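Local coordinates for CELA1 protein (Mycobacterium tuberculosis, PDB 1UP2) that is a putative family 6 cellulase, an endoglucanase that probably hydrolyses beta-1,4-glucosidic bonds within cellulose chains, at residues Q40-D45 against P71-Y76. Residues are numbered along the deposited sequence; the frame is centred on the assembly and turned at random.
Sequences QSYWLD and PVLTLY. With BGC (beta-D-glucopyranose), chain E; IFM (5-hydroxymethyl-3,4-dihydroxypiperidine), chain D.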
# COMPACT_ATOMS: atom_id res chain seq x y z
N GLN A 40 10.40 0.59 0.50
CA GLN A 40 9.07 0.72 -0.10
C GLN A 40 8.39 -0.65 -0.23
O GLN A 40 9.04 -1.70 -0.41
CB GLN A 40 9.18 1.31 -1.51
CG GLN A 40 9.79 2.70 -1.57
CD GLN A 40 10.40 3.05 -2.92
OE1 GLN A 40 9.71 3.01 -3.94
NE2 GLN A 40 11.66 3.47 -2.90
N SER A 41 7.06 -0.66 -0.25
CA SER A 41 6.34 -1.92 -0.33
C SER A 41 6.46 -2.55 -1.71
O SER A 41 6.61 -1.89 -2.74
CB SER A 41 4.88 -1.75 0.10
OG SER A 41 4.12 -1.24 -0.98
N TYR A 42 6.38 -3.87 -1.70
CA TYR A 42 6.55 -4.72 -2.88
C TYR A 42 5.14 -5.21 -3.28
O TYR A 42 4.46 -5.87 -2.50
CB TYR A 42 7.49 -5.84 -2.46
CG TYR A 42 7.73 -6.96 -3.41
CD1 TYR A 42 8.52 -6.81 -4.51
CD2 TYR A 42 7.27 -8.24 -3.10
CE1 TYR A 42 8.78 -7.90 -5.35
CE2 TYR A 42 7.55 -9.31 -3.91
CZ TYR A 42 8.31 -9.14 -5.01
OH TYR A 42 8.55 -10.24 -5.80
N TRP A 43 4.68 -4.81 -4.45
CA TRP A 43 3.30 -5.03 -4.87
C TRP A 43 3.15 -6.35 -5.64
O TRP A 43 3.90 -6.63 -6.59
CB TRP A 43 2.80 -3.89 -5.77
CG TRP A 43 2.61 -2.57 -5.08
CD1 TRP A 43 3.58 -1.83 -4.49
CD2 TRP A 43 1.41 -1.80 -4.97
NE1 TRP A 43 3.06 -0.68 -3.98
CE2 TRP A 43 1.74 -0.61 -4.28
CE3 TRP A 43 0.09 -1.98 -5.40
CZ2 TRP A 43 0.82 0.38 -4.00
CZ3 TRP A 43 -0.84 -0.98 -5.12
CH2 TRP A 43 -0.46 0.19 -4.44
N LEU A 44 2.14 -7.13 -5.26
CA LEU A 44 1.81 -8.35 -5.96
C LEU A 44 0.39 -8.28 -6.51
O LEU A 44 -0.52 -7.81 -5.84
CB LEU A 44 1.92 -9.53 -5.01
CG LEU A 44 3.33 -9.77 -4.42
CD1 LEU A 44 3.32 -10.84 -3.35
CD2 LEU A 44 4.29 -10.15 -5.50
N ASP A 45 0.22 -8.77 -7.72
CA ASP A 45 -1.11 -8.82 -8.31
C ASP A 45 -1.27 -10.07 -9.14
O ASP A 45 -0.62 -11.07 -8.86
CB ASP A 45 -1.37 -7.53 -9.08
CG ASP A 45 -0.46 -7.35 -10.28
OD1 ASP A 45 0.40 -8.23 -10.61
OD2 ASP A 45 -0.56 -6.30 -10.95
N PRO A 71 9.92 -6.93 5.76
CA PRO A 71 9.41 -6.69 4.42
C PRO A 71 7.98 -6.14 4.48
O PRO A 71 7.20 -6.53 5.37
CB PRO A 71 9.41 -8.07 3.79
CG PRO A 71 9.16 -9.03 4.93
CD PRO A 71 9.79 -8.35 6.15
N VAL A 72 7.66 -5.25 3.56
CA VAL A 72 6.28 -4.78 3.38
C VAL A 72 5.83 -5.20 1.99
O VAL A 72 6.52 -4.92 1.00
CB VAL A 72 6.17 -3.26 3.52
CG1 VAL A 72 4.70 -2.79 3.51
CG2 VAL A 72 6.92 -2.77 4.80
N LEU A 73 4.71 -5.92 1.94
CA LEU A 73 4.12 -6.41 0.70
C LEU A 73 2.74 -5.79 0.57
O LEU A 73 2.01 -5.67 1.57
CB LEU A 73 3.98 -7.92 0.74
CG LEU A 73 5.34 -8.63 0.87
CD1 LEU A 73 5.71 -8.83 2.32
CD2 LEU A 73 5.35 -9.92 0.15
N THR A 74 2.39 -5.41 -0.64
CA THR A 74 1.06 -4.91 -0.95
C THR A 74 0.35 -5.88 -1.89
O THR A 74 0.85 -6.22 -2.99
CB THR A 74 1.17 -3.53 -1.60
OG1 THR A 74 1.80 -2.63 -0.68
CG2 THR A 74 -0.22 -2.93 -1.89
N LEU A 75 -0.83 -6.32 -1.44
CA LEU A 75 -1.68 -7.20 -2.21
C LEU A 75 -2.67 -6.38 -3.00
O LEU A 75 -3.47 -5.64 -2.45
CB LEU A 75 -2.38 -8.19 -1.27
CG LEU A 75 -1.46 -9.11 -0.45
CD1 LEU A 75 -2.33 -10.14 0.29
CD2 LEU A 75 -0.34 -9.80 -1.31
N TYR A 76 -2.61 -6.50 -4.32
CA TYR A 76 -3.40 -5.67 -5.23
C TYR A 76 -3.97 -6.52 -6.37
O TYR A 76 -3.70 -6.28 -7.54
CB TYR A 76 -2.54 -4.50 -5.75
CG TYR A 76 -3.27 -3.38 -6.42
CD1 TYR A 76 -4.44 -2.81 -5.87
CD2 TYR A 76 -2.76 -2.80 -7.61
CE1 TYR A 76 -5.12 -1.78 -6.50
CE2 TYR A 76 -3.46 -1.79 -8.26
CZ TYR A 76 -4.63 -1.27 -7.70
OH TYR A 76 -5.28 -0.23 -8.36
C2 BGC E . -0.07 0.00 -10.10
C3 BGC E . 0.90 -1.15 -9.74
C4 BGC E . 2.15 -0.67 -9.00
C5 BGC E . 1.77 0.32 -7.86
C6 BGC E . 2.94 0.96 -7.08
C1 BGC E . -0.26 0.95 -8.92
O2 BGC E . -1.32 -0.45 -10.63
O3 BGC E . 1.24 -1.90 -10.89
O4 BGC E . 2.81 -1.83 -8.52
O5 BGC E . 0.98 1.37 -8.40
O6 BGC E . 3.62 1.91 -7.88
O4 IFM D . -0.97 2.09 -9.37
C4 IFM D . -1.63 2.78 -8.30
C3 IFM D . -1.69 4.22 -8.76
O3 IFM D . -0.42 4.83 -8.54
C2 IFM D . -2.83 4.97 -8.10
N IFM D . -4.15 4.41 -8.42
C1 IFM D . -4.19 2.98 -8.69
C5 IFM D . -3.03 2.18 -8.05
C6 IFM D . -3.28 1.91 -6.58
O6 IFM D . -3.01 3.02 -5.76
O HOH W 1 9.41 -4.15 1.10
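W43 rises from its strand beside T74. Its CB already meets the sugar, 3.4 Å from O4 of the bound glucose; CG is turned anti to the carbonyl carbon (chi1 -69°), and from there the indole is sandwiched. One face carries glucose C5 and C6, with C6 3.4 Å from CE2. Against the opposite face T74 CG2 makes a CH-pi contact, 3.6 Å from the centroid of the six-membered ring and almost on its normal. NE1 hydrogen-bonds to the carbonyl of I260. At the outer rim CZ3 reaches Y76 CD2 at 3.6 Å, the indole edge standing on the phenol face with planes at 88°, while CH2 looks toward C6 of the piperidine unit. Y76 OH lies 3.3 Å from that unit's C5, and both aromatics line the site holding sugar and piperidine. W43 lies in strand 42-44 and Y76 follows strand 72-75, parallel neighbours joined through helix 50-66 as a beta-alpha-beta unit, the first two strands of the distorted barrel of family 6 hydrolases. Beside the indole, T74 OG1 donates to S41 OG (2.7 Å), which also bonds I260 O. Between the backbones, Y42 and L44 alternate with T74 and Y76 as donors; L44 N to T74 O is nearly straight (171°).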